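Local coordinates for protein aspartokinase (Synechocystis, PDB 3L76) that binds lysine and threonine at its ACT domains and probably phosphorylates the beta-carboxyl group of aspartate with ATP, opening the route to both amino acids, at residues I93-T96 / G97-G101; K320-L323 / N324-E327; M496-E499 / G500-S503; A195-C199 / D200-E204. One frame throughout, in Å; residues are numbered along the deposited sequence. Where two conformers were deposited one is given.

How the contacts relate
From the N terminus the chain meets contact 1, contact 4, contact 2 and contact 3 in that order; they stand in series, none nesting in or crossing another. Each is one continuous stretch, its two segments adjacent, so none closes a long loop. Contacts 1 and 4 belong to the amino acid kinase region and reach the same mixed sheet, centres about 31 Å apart. Contact 1 turns the chain after a strand, at the subunit interface, whereas 195-204 goes from strand to helix and faces the regulatory part. Contact 2 leads from a loop after strand 311-318 into helix 323-333, contact 3 from strand 490-498 into helix 499-512, in two different ACT domains. Contacts 3 and 4 approach to about 13 Å between nearest atoms without touching.

Contact 1 (I93-T96 / G97-G101); sequences ISLT and GAQVG
A type II' beta turn at Thr96-Gln99 follows strand 92-96 and leads, through a short 3-10 segment, toward strand 101-104 of the kinase-domain sheet. The evidence is the bond from Gln99 N to Thr96 O, 3.0 Å long, together with the backbone of Gly97 (phi 42°, psi -129°) at the second position of the turn, followed by a helical Ala98. The donor lies tilted from the plane of the Thr96 carbonyl. One residue on, Gly97 O takes two backbone donors, Val100 N at 2.8 Å and Gly101 N at 3.2 Å, which arrive from opposite faces of its plane.

The Gln99 side chain folds back over Thr96. With CG beside its backbone N (chi1 -64°) and the chain extended beyond, OE1 comes to 3.3 Å from Thr96 N, a weak bond. The side chains of Gln99 and Leu95 cross at about a right angle, Leu95 CD2 lying 3.7 Å from Gln99 OE1. Val100 CG2 meets Leu95 CB at 3.7 Å; Leu125 packs on Leu95, and Val133 and Phe136 on Val100.

Other partners hold the polar ends: Thr96 OG1 bonds to Ala134 O, and Gln99 NE2 to His144 O of the second subunit. A single carboxamide therefore serves the turn weakly through its oxygen and the dimer interface through its nitrogen; the subunit contact would help fix the rotation of the amide.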
ATOM      1  N   ILE A  93       7.615  17.159  -0.971  1.00 64.88           N
ATOM      2  CA  ILE A  93       8.067  15.965  -0.262  1.00 58.97           C
ATOM      3  C   ILE A  93       6.894  15.208   0.342  1.00 75.28           C
ATOM      4  O   ILE A  93       5.986  15.808   0.913  1.00 81.69           O
ATOM      5  CB  ILE A  93       9.065  16.307   0.863  1.00 65.03           C
ATOM      6  CG1 ILE A  93       9.668  15.028   1.456  1.00 47.43           C
ATOM      7  CG2 ILE A  93       8.396  17.180   1.949  1.00 70.78           C
ATOM      8  CD1 ILE A  93      10.635  15.289   2.613  1.00 61.78           C
ATOM      9  N   SER A  94       6.923  13.887   0.226  1.00 69.91           N
ATOM     10  CA  SER A  94       5.856  13.055   0.767  1.00 63.33           C
ATOM     11  C   SER A  94       6.197  12.504   2.140  1.00 77.23           C
ATOM     12  O   SER A  94       7.172  11.776   2.291  1.00 69.56           O
ATOM     13  CB  SER A  94       5.541  11.902  -0.180  1.00 55.69           C
ATOM     14  OG  SER A  94       5.250  12.391  -1.475  1.00 92.34           O
ATOM     15  N   LEU A  95       5.385  12.856   3.135  1.00 78.30           N
ATOM     16  CA  LEU A  95       5.513  12.297   4.479  1.00 63.78           C
ATOM     17  C   LEU A  95       4.408  11.264   4.758  1.00 66.92           C
ATOM     18  O   LEU A  95       3.307  11.348   4.210  1.00 52.99           O
ATOM     19  CB  LEU A  95       5.500  13.400   5.536  1.00 50.55           C
ATOM     20  CG  LEU A  95       6.720  14.310   5.583  1.00 65.47           C
ATOM     21  CD1 LEU A  95       6.650  15.203   6.813  1.00 59.50           C
ATOM     22  CD2 LEU A  95       7.997  13.475   5.582  1.00 53.93           C
ATOM     23  N   THR A  96       4.716  10.301   5.622  1.00 66.09           N
ATOM     24  CA  THR A  96       3.856   9.146   5.850  1.00 79.92           C
ATOM     25  C   THR A  96       3.952   8.689   7.305  1.00 76.84           C
ATOM     26  O   THR A  96       4.943   8.966   7.988  1.00 51.52           O
ATOM     27  CB  THR A  96       4.262   7.972   4.922  1.00 62.22           C
ATOM     28  OG1 THR A  96       3.167   7.603   4.077  1.00 54.43           O
ATOM     29  CG2 THR A  96       4.714   6.767   5.731  1.00 60.77           C
ATOM     30  N   GLY A  97       2.912   8.002   7.776  1.00 61.83           N
ATOM     31  CA  GLY A  97       2.922   7.370   9.087  1.00 42.72           C
ATOM     32  C   GLY A  97       3.537   8.185  10.210  1.00 56.25           C
ATOM     33  O   GLY A  97       3.183   9.341  10.412  1.00 54.33           O
ATOM     34  N   ALA A  98       4.471   7.582  10.939  1.00 63.22           N
ATOM     35  CA  ALA A  98       5.017   8.188  12.158  1.00 64.57           C
ATOM     36  C   ALA A  98       5.716   9.534  11.952  1.00 67.09           C
ATOM     37  O   ALA A  98       6.048  10.221  12.921  1.00 78.04           O
ATOM     38  CB  ALA A  98       5.948   7.211  12.865  1.00 67.85           C
ATOM     39  N   GLN A  99       5.939   9.911  10.699  1.00 58.69           N
ATOM     40  CA  GLN A  99       6.557  11.194  10.401  1.00 72.24           C
ATOM     41  C   GLN A  99       5.549  12.329  10.530  1.00 72.45           C
ATOM     42  O   GLN A  99       5.925  13.493  10.686  1.00 67.65           O
ATOM     43  CB  GLN A  99       7.159  11.178   8.995  1.00 79.94           C
ATOM     44  CG  GLN A  99       8.295  10.178   8.816  1.00 67.29           C
ATOM     45  CD  GLN A  99       8.716  10.019   7.361  1.00 88.01           C
ATOM     46  OE1 GLN A  99       7.878   9.842   6.468  1.00 62.54           O
ATOM     47  NE2 GLN A  99      10.026  10.066   7.118  1.00105.08           N
ATOM     48  N   VAL A 100       4.266  11.976  10.471  1.00 72.02           N
ATOM     49  CA  VAL A 100       3.182  12.955  10.544  1.00 67.67           C
ATOM     50  C   VAL A 100       2.456  12.908  11.883  1.00 67.35           C
ATOM     51  O   VAL A 100       2.125  13.943  12.448  1.00 65.93           O
ATOM     52  CB  VAL A 100       2.155  12.752   9.417  1.00 55.13           C
ATOM     53  CG1 VAL A 100       1.179  13.899   9.393  1.00 43.96           C
ATOM     54  CG2 VAL A 100       2.851  12.633   8.067  1.00 59.55           C
ATOM     55  N   GLY A 101       2.208  11.708  12.392  1.00 63.69           N
ATOM     56  CA  GLY A 101       1.494  11.575  13.645  1.00 54.45           C
ATOM     57  C   GLY A 101       1.147  10.160  14.059  1.00 60.58           C
ATOM     58  O   GLY A 101       1.522   9.193  13.410  1.00 69.43           O
TER

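Contact 2 (K320-L323 / N324-E327); sequences KDLL and NTAE
The flat groups here are the peptide carbonyls of Leu322 and Leu323, which receive Ala326 N and Glu327 N end-on, not over a face. Ala326 N reaches Leu322 O at 2.8 Å with a C=O...N angle of 166°, and Glu327 N reaches Leu323 O, also at 2.8 Å, with 160°; both donors thus come nearly in line with the carbonyl bond, as in a regular alpha-helix. Beside Leu322 O lie the Ala326 CB at 3.3 Å and the Thr325 CB at 3.5 Å. The carboxamide of Asn324 stays at the periphery, its OD1 no nearer than 4.2 Å to Leu323 C.

Asn324 N finds its partner in a water, which accepts at 2.7 Å and also donates, weakly, to Asp321 O and Lys320 O. The water bridges the preceding turn and the first part of the helix. Along the outer side, Leu322 and Thr325 run side by side and point the same way, CD1 to OG1 4.2 Å.

Leu323 places CG anti to its backbone N (chi1 173°) and packs on Ala271, Val273, Val351 and Lys353. Helix 323-333 of this ACT domain is thereby laid on strands 271-279 and 348-361, with Ala326 also touching Val273.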
ATOM      1  N   LYS A 320     -37.624  31.892  31.966  1.00 34.48           N
ATOM      2  CA  LYS A 320     -38.452  31.940  33.173  1.00 43.26           C
ATOM      3  C   LYS A 320     -39.261  33.238  33.377  1.00 54.17           C
ATOM      4  O   LYS A 320     -40.446  33.203  33.744  1.00 49.88           O
ATOM      5  CB  LYS A 320     -37.606  31.682  34.427  1.00 28.00           C
ATOM      6  CG  LYS A 320     -37.337  30.224  34.744  1.00 52.82           C
ATOM      7  CD  LYS A 320     -36.662  30.070  36.112  1.00 30.07           C
ATOM      8  CE  LYS A 320     -36.112  28.652  36.309  1.00 52.56           C
ATOM      9  NZ  LYS A 320     -36.964  27.546  35.735  1.00 55.04           N
ATOM     10  N   ASP A 321     -38.612  34.369  33.138  1.00 37.95           N
ATOM     11  CA  ASP A 321     -39.188  35.689  33.362  0.57 50.92           C
ATOM     12  C   ASP A 321     -40.263  36.041  32.345  1.00 64.53           C
ATOM     13  O   ASP A 321     -41.030  36.999  32.525  1.00 61.20           O
ATOM     14  CB  ASP A 321     -38.089  36.754  33.316  0.57 59.95           C
ATOM     15  CG  ASP A 321     -37.250  36.783  34.577  0.57 50.20           C
ATOM     16  OD1 ASP A 321     -37.722  36.287  35.621  0.57 38.20           O
ATOM     17  OD2 ASP A 321     -36.123  37.308  34.526  0.57 30.07           O
ATOM     18  N   LEU A 322     -40.292  35.279  31.263  1.00 48.23           N
ATOM     19  CA  LEU A 322     -41.255  35.497  30.195  1.00 46.48           C
ATOM     20  C   LEU A 322     -42.458  34.559  30.280  1.00 37.45           C
ATOM     21  O   LEU A 322     -43.418  34.715  29.535  1.00 55.65           O
ATOM     22  CB  LEU A 322     -40.561  35.333  28.844  1.00 44.22           C
ATOM     23  CG  LEU A 322     -40.599  36.583  27.977  1.00 60.20           C
ATOM     24  CD1 LEU A 322     -40.704  37.812  28.840  1.00 42.50           C
ATOM     25  CD2 LEU A 322     -39.361  36.640  27.157  1.00 24.97           C
ATOM     26  N   LEU A 323     -42.396  33.580  31.179  1.00 28.14           N
ATOM     27  CA  LEU A 323     -43.464  32.584  31.295  1.00 37.37           C
ATOM     28  C   LEU A 323     -44.847  33.211  31.492  1.00 62.26           C
ATOM     29  O   LEU A 323     -45.816  32.833  30.835  1.00 59.73           O
ATOM     30  CB  LEU A 323     -43.198  31.643  32.460  1.00 28.34           C
ATOM     31  CG  LEU A 323     -44.385  30.712  32.686  1.00 43.10           C
ATOM     32  CD1 LEU A 323     -44.556  29.839  31.460  1.00 35.59           C
ATOM     33  CD2 LEU A 323     -44.207  29.872  33.936  1.00 34.47           C
ATOM     34  N   ASN A 324     -44.939  34.153  32.424  1.00 57.46           N
ATOM     35  CA  ASN A 324     -46.197  34.846  32.677  1.00 64.63           C
ATOM     36  C   ASN A 324     -46.735  35.538  31.428  1.00 55.08           C
ATOM     37  O   ASN A 324     -47.892  35.360  31.062  1.00 51.86           O
ATOM     38  CB  ASN A 324     -46.051  35.845  33.832  1.00 61.11           C
ATOM     39  CG  ASN A 324     -46.028  35.164  35.190  1.00 65.01           C
ATOM     40  OD1 ASN A 324     -46.309  33.969  35.308  1.00 73.55           O
ATOM     41  ND2 ASN A 324     -45.696  35.922  36.220  1.00 66.96           N
ATOM     42  N   THR A 325     -45.898  36.334  30.775  1.00 57.05           N
ATOM     43  CA  THR A 325     -46.304  36.955  29.523  1.00 34.27           C
ATOM     44  C   THR A 325     -46.770  35.886  28.558  1.00 52.23           C
ATOM     45  O   THR A 325     -47.844  35.984  27.978  1.00 56.92           O
ATOM     46  CB  THR A 325     -45.154  37.677  28.848  1.00 46.92           C
ATOM     47  OG1 THR A 325     -44.678  38.730  29.698  1.00 74.85           O
ATOM     48  CG2 THR A 325     -45.619  38.255  27.527  1.00 35.81           C
ATOM     49  N   ALA A 326     -45.943  34.857  28.396  1.00 37.20           N
ATOM     50  CA  ALA A 326     -46.193  33.817  27.410  1.00 46.88           C
ATOM     51  C   ALA A 326     -47.507  33.060  27.663  1.00 54.26           C
ATOM     52  O   ALA A 326     -48.225  32.720  26.722  1.00 60.22           O
ATOM     53  CB  ALA A 326     -45.004  32.858  27.351  1.00 36.30           C
ATOM     54  N   GLU A 327     -47.808  32.805  28.934  1.00 38.63           N
ATOM     55  CA  GLU A 327     -49.034  32.119  29.315  1.00 51.09           C
ATOM     56  C   GLU A 327     -50.264  32.963  28.985  1.00 70.17           C
ATOM     57  O   GLU A 327     -51.242  32.471  28.411  1.00 45.57           O
ATOM     58  CB  GLU A 327     -49.013  31.784  30.809  1.00 47.40           C
ATOM     59  CG  GLU A 327     -50.329  31.191  31.335  1.00 62.29           C
ATOM     60  CD  GLU A 327     -50.321  30.950  32.843  1.00 79.21           C
ATOM     61  OE1 GLU A 327     -51.197  30.194  33.327  1.00 79.45           O
ATOM     62  OE2 GLU A 327     -49.440  31.511  33.542  1.00 63.16           O
TER
HETATM   63  O   HOH W   1     -42.931  35.450  33.657  1.00 50.66           O

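Contact 3 (M496-E499 / G500-S503); sequences MVAE and GDSS
Ala498 O is the main acceptor between the end of strand 490-498 and the first turn of helix 499-512. It receives Asp501 N at 2.7 Å, and Ser502 N adds a weak bond at 3.3 Å. The stronger donor stands 43° out of the carbonyl plane, so it is not on a lone pair. Ser502 N is shared: it also bonds to Glu499 O at 3.2 Å, from a position 75° out of that carbonyl's plane. Bonds between residues three apart thus start the turn.

Ala498 N, near the end of the strand, donates at 2.9 Å to a water that in turn donates to Asp501 OD2 at 2.8 Å. Asp501 turns its carboxylate that way with CG beside its backbone N (chi1 -69°), OD2 passing 4.1 Å from the Ala498 methyl. From the strand, Val497 CG2 comes within 4.1 Å of Ser502 N, and Ser502 packs on Ala445 of strand 437-453 and on Val523 and Lys525 of strand 520-533.

Glu499 still has a backbone bond to Asp443 while its own O accepts from Ser502 N. A carboxylate near the helix start, linked by water to a strand N-H, would probably interact favourably with the partial positive charge there while bridging the two elements.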
ATOM      1  N   MET A 496     -38.193   8.403  14.229  1.00 40.62           N
ATOM      2  CA  MET A 496     -38.085   8.109  12.809  1.00 39.16           C
ATOM      3  C   MET A 496     -36.860   7.280  12.487  1.00 30.76           C
ATOM      4  O   MET A 496     -35.800   7.457  13.088  1.00 36.62           O
ATOM      5  CB  MET A 496     -38.101   9.389  11.979  1.00 42.05           C
ATOM      6  CG  MET A 496     -39.456  10.067  11.954  1.00 53.64           C
ATOM      7  SD  MET A 496     -39.335  11.757  11.378  1.00 42.95           S
ATOM      8  CE  MET A 496     -39.447  12.667  12.905  1.00160.27           C
ATOM      9  N   VAL A 497     -37.037   6.353  11.548  1.00 38.80           N
ATOM     10  CA  VAL A 497     -35.958   5.520  11.045  1.00 45.59           C
ATOM     11  C   VAL A 497     -36.093   5.380   9.544  1.00 58.45           C
ATOM     12  O   VAL A 497     -37.142   5.689   8.977  1.00 58.50           O
ATOM     13  CB  VAL A 497     -35.951   4.117  11.677  1.00 36.80           C
ATOM     14  CG1 VAL A 497     -35.612   4.200  13.164  1.00 25.14           C
ATOM     15  CG2 VAL A 497     -37.276   3.411  11.436  1.00 47.42           C
ATOM     16  N   ALA A 498     -35.019   4.928   8.905  1.00 62.93           N
ATOM     17  CA  ALA A 498     -35.041   4.627   7.484  1.00 57.34           C
ATOM     18  C   ALA A 498     -36.127   3.589   7.213  1.00 39.21           C
ATOM     19  O   ALA A 498     -36.240   2.609   7.951  1.00 59.91           O
ATOM     20  CB  ALA A 498     -33.669   4.106   7.051  1.00 37.56           C
ATOM     21  N   GLU A 499     -36.923   3.804   6.166  1.00 66.56           N
ATOM     22  CA  GLU A 499     -37.977   2.855   5.784  1.00 69.35           C
ATOM     23  C   GLU A 499     -37.499   1.399   5.728  1.00 58.79           C
ATOM     24  O   GLU A 499     -38.256   0.481   6.019  1.00 82.74           O
ATOM     25  CB  GLU A 499     -38.598   3.252   4.446  1.00 62.01           C
ATOM     26  CG  GLU A 499     -39.221   4.625   4.441  1.00 74.04           C
ATOM     27  CD  GLU A 499     -40.101   4.870   3.226  1.00 93.10           C
ATOM     28  OE1 GLU A 499     -40.218   3.962   2.376  1.00 87.32           O
ATOM     29  OE2 GLU A 499     -40.681   5.975   3.124  1.00 98.18           O
ATOM     30  N   GLY A 500     -36.246   1.195   5.344  1.00 54.09           N
ATOM     31  CA  GLY A 500     -35.644  -0.124   5.377  1.00 57.67           C
ATOM     32  C   GLY A 500     -35.653  -0.779   6.742  1.00 68.94           C
ATOM     33  O   GLY A 500     -35.722  -1.999   6.847  1.00 85.71           O
ATOM     34  N   ASP A 501     -35.588   0.030   7.792  1.00 64.43           N
ATOM     35  CA  ASP A 501     -35.532  -0.481   9.156  1.00 49.97           C
ATOM     36  C   ASP A 501     -36.915  -0.527   9.809  1.00 53.53           C
ATOM     37  O   ASP A 501     -37.080  -1.068  10.901  1.00 39.13           O
ATOM     38  CB  ASP A 501     -34.575   0.360   9.998  1.00 58.60           C
ATOM     39  CG  ASP A 501     -33.135   0.188   9.585  1.00 67.75           C
ATOM     40  OD1 ASP A 501     -32.746  -0.950   9.267  1.00 88.49           O
ATOM     41  OD2 ASP A 501     -32.391   1.188   9.587  1.00 70.28           O
ATOM     42  N   SER A 502     -37.897   0.055   9.130  1.00 51.36           N
ATOM     43  CA  SER A 502     -39.286   0.108   9.595  1.00 73.40           C
ATOM     44  C   SER A 502     -39.767  -1.183  10.242  1.00 74.82           C
ATOM     45  O   SER A 502     -40.079  -1.228  11.431  1.00 62.72           O
ATOM     46  CB  SER A 502     -40.205   0.416   8.414  1.00 78.61           C
ATOM     47  OG  SER A 502     -41.061   1.494   8.707  1.00 73.84           O
ATOM     48  N   SER A 503     -39.834  -2.229   9.430  1.00 75.65           N
ATOM     49  CA  SER A 503     -40.353  -3.514   9.859  1.00 76.22           C
ATOM     50  C   SER A 503     -39.583  -4.113  11.022  1.00 68.72           C
ATOM     51  O   SER A 503     -40.180  -4.499  12.018  1.00 66.53           O
ATOM     52  CB  SER A 503     -40.373  -4.489   8.685  1.00 73.27           C
ATOM     53  OG  SER A 503     -41.259  -4.029   7.683  1.00103.93           O
TER
HETATM   54  O   HOH W   2     -32.646   3.925  10.318  1.00 45.01           O

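Contact 4 (A195-C199 / D200-E204); sequences AEITC and DEMLE
Thr198 O takes Met202 N at 2.7 Å, the shortest sound polar bond here, with the donor nearly along the C=O axis (162°). Leu203 N repeats the pattern on Cys199 O at 2.8 Å, so alpha-helical bonding starts directly at the end of strand 196-198. The short strand and helix axes make an angle of 81°, a sharp change of direction with no loop between.

The geometry fits a capping box. Thr198 at the N-cap accepts Glu201 N on OG1 at 2.9 Å, and Glu201 OE2 returns to Thr198 N at 3.0 Å, although the places of OG1 and OE2 are less certain, since each stands too close to another atom in the model. Thr198 OG1 sits between its backbone N and carbonyl carbon, facing the first helical turn. Ile197 slides past Glu201 in the opposite direction, and its CD1 touches Met202 SD at 3.9 Å.

The acidic ends reach beyond the junction. Asp200 pairs with Arg222, and Glu201 with Arg436 and Ser535 N. Glu204 bonds to Ser392, Glu393 N and Ser564, residues that line two lysine pockets. If OE2 is placed correctly, Arg436 would favour the ionised form of Glu201. Helix 199-204 gives the kinase domain a polar link to the ACT effector sites, consistent with a route for allosteric signalling.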
ATOM      1  N   ALA A 195     -22.026  32.060   0.525  1.00 58.78           N
ATOM      2  CA  ALA A 195     -20.696  32.637   0.697  1.00 69.55           C
ATOM      3  C   ALA A 195     -20.124  32.184   2.038  1.00 63.73           C
ATOM      4  O   ALA A 195     -18.985  31.726   2.124  1.00 56.46           O
ATOM      5  CB  ALA A 195     -20.756  34.154   0.625  1.00 43.23           C
ATOM      6  N   GLU A 196     -20.949  32.306   3.075  1.00 65.05           N
ATOM      7  CA  GLU A 196     -20.558  31.990   4.440  1.00 60.12           C
ATOM      8  C   GLU A 196     -21.565  31.072   5.088  1.00 61.98           C
ATOM      9  O   GLU A 196     -22.757  31.160   4.821  1.00 56.80           O
ATOM     10  CB  GLU A 196     -20.473  33.263   5.288  1.00 52.37           C
ATOM     11  CG  GLU A 196     -19.137  33.978   5.222  1.00 81.54           C
ATOM     12  CD  GLU A 196     -18.970  34.990   6.338  1.00109.47           C
ATOM     13  OE1 GLU A 196     -19.891  35.097   7.176  1.00 98.62           O
ATOM     14  OE2 GLU A 196     -17.919  35.669   6.376  1.00128.02           O
ATOM     15  N   ILE A 197     -21.079  30.195   5.955  1.00 61.10           N
ATOM     16  CA  ILE A 197     -21.950  29.404   6.807  1.00 43.07           C
ATOM     17  C   ILE A 197     -21.202  29.133   8.106  1.00 43.42           C
ATOM     18  O   ILE A 197     -19.979  28.986   8.091  1.00 57.27           O
ATOM     19  CB  ILE A 197     -22.373  28.078   6.144  1.00 28.64           C
ATOM     20  CG1 ILE A 197     -23.445  27.383   7.000  1.00 42.27           C
ATOM     21  CG2 ILE A 197     -21.170  27.158   5.944  1.00 26.34           C
ATOM     22  CD1 ILE A 197     -23.955  26.064   6.442  1.00 41.64           C
ATOM     23  N   THR A 198     -21.915  29.091   9.232  1.00 33.18           N
ATOM     24  CA  THR A 198     -21.251  28.796  10.501  1.00 51.10           C
ATOM     25  C   THR A 198     -21.040  27.296  10.679  1.00 46.71           C
ATOM     26  O   THR A 198     -21.774  26.484  10.124  1.00 51.61           O
ATOM     27  CB  THR A 198     -22.001  29.363  11.743  1.00 44.13           C
ATOM     28  OG1 THR A 198     -23.167  28.581  12.022  1.00 40.82           O
ATOM     29  CG2 THR A 198     -22.385  30.813  11.550  1.00 26.15           C
ATOM     30  N   CYS A 199     -20.015  26.934  11.440  1.00 34.38           N
ATOM     31  CA  CYS A 199     -19.788  25.544  11.776  1.00 34.25           C
ATOM     32  C   CYS A 199     -21.085  24.936  12.283  1.00 41.63           C
ATOM     33  O   CYS A 199     -21.528  23.892  11.796  1.00 51.14           O
ATOM     34  CB  CYS A 199     -18.694  25.416  12.844  1.00 40.49           C
ATOM     35  SG  CYS A 199     -17.035  25.866  12.247  1.00 41.50           S
ATOM     36  N   ASP A 200     -21.699  25.598  13.257  1.00 42.50           N
ATOM     37  CA  ASP A 200     -22.895  25.058  13.877  1.00 42.24           C
ATOM     38  C   ASP A 200     -24.014  24.874  12.855  1.00 54.80           C
ATOM     39  O   ASP A 200     -24.707  23.854  12.866  1.00 24.76           O
ATOM     40  CB  ASP A 200     -23.329  25.916  15.061  1.00 30.15           C
ATOM     41  CG  ASP A 200     -22.493  25.659  16.294  1.00 44.91           C
ATOM     42  OD1 ASP A 200     -21.995  24.528  16.437  1.00 46.26           O
ATOM     43  OD2 ASP A 200     -22.336  26.569  17.126  1.00 50.69           O
ATOM     44  N   GLU A 201     -24.159  25.847  11.960  1.00 33.91           N
ATOM     45  CA  GLU A 201     -25.144  25.762  10.900  1.00 45.18           C
ATOM     46  C   GLU A 201     -24.801  24.604   9.998  1.00 38.69           C
ATOM     47  O   GLU A 201     -25.673  23.855   9.592  1.00 50.69           O
ATOM     48  CB  GLU A 201     -25.202  27.060  10.089  1.00 40.03           C
ATOM     49  CG  GLU A 201     -25.743  28.250  10.859  1.00 42.44           C
ATOM     50  CD  GLU A 201     -25.628  29.546  10.092  1.00 59.37           C
ATOM     51  OE1 GLU A 201     -26.328  30.508  10.457  1.00 55.55           O
ATOM     52  OE2 GLU A 201     -24.838  29.603   9.131  1.00 62.67           O
ATOM     53  N   MET A 202     -23.515  24.464   9.690  1.00 59.22           N
ATOM     54  CA  MET A 202     -23.056  23.429   8.777  1.00 38.96           C
ATOM     55  C   MET A 202     -23.349  22.068   9.373  1.00 50.92           C
ATOM     56  O   MET A 202     -23.713  21.129   8.666  1.00 34.70           O
ATOM     57  CB  MET A 202     -21.563  23.585   8.502  1.00 50.63           C
ATOM     58  CG  MET A 202     -21.002  22.637   7.433  1.00 37.65           C
ATOM     59  SD  MET A 202     -21.706  22.900   5.801  1.00 48.44           S
ATOM     60  CE  MET A 202     -22.649  21.390   5.571  1.00 57.42           C
ATOM     61  N   LEU A 203     -23.192  21.971  10.686  1.00 49.82           N
ATOM     62  CA  LEU A 203     -23.495  20.739  11.394  1.00 33.29           C
ATOM     63  C   LEU A 203     -24.996  20.426  11.360  1.00 46.43           C
ATOM     64  O   LEU A 203     -25.391  19.304  11.070  1.00 36.91           O
ATOM     65  CB  LEU A 203     -22.977  20.802  12.836  1.00 41.14           C
ATOM     66  CG  LEU A 203     -21.446  20.797  13.002  1.00 43.39           C
ATOM     67  CD1 LEU A 203     -21.018  21.068  14.435  1.00 23.68           C
ATOM     68  CD2 LEU A 203     -20.852  19.479  12.541  1.00 30.27           C
ATOM     69  N   GLU A 204     -25.834  21.417  11.635  1.00 50.38           N
ATOM     70  CA  GLU A 204     -27.274  21.172  11.618  1.00 56.87           C
ATOM     71  C   GLU A 204     -27.771  20.912  10.197  1.00 61.16           C
ATOM     72  O   GLU A 204     -28.800  20.274  10.009  1.00 49.95           O
ATOM     73  CB  GLU A 204     -28.063  22.311  12.275  1.00 42.85           C
ATOM     74  CG  GLU A 204     -27.941  22.372  13.796  1.00 30.71           C
ATOM     75  CD  GLU A 204     -28.638  21.211  14.509  1.00 43.77           C
ATOM     76  OE1 GLU A 204     -29.029  20.228  13.853  1.00 38.44           O
ATOM     77  OE2 GLU A 204     -28.776  21.265  15.747  1.00 30.78           O
TER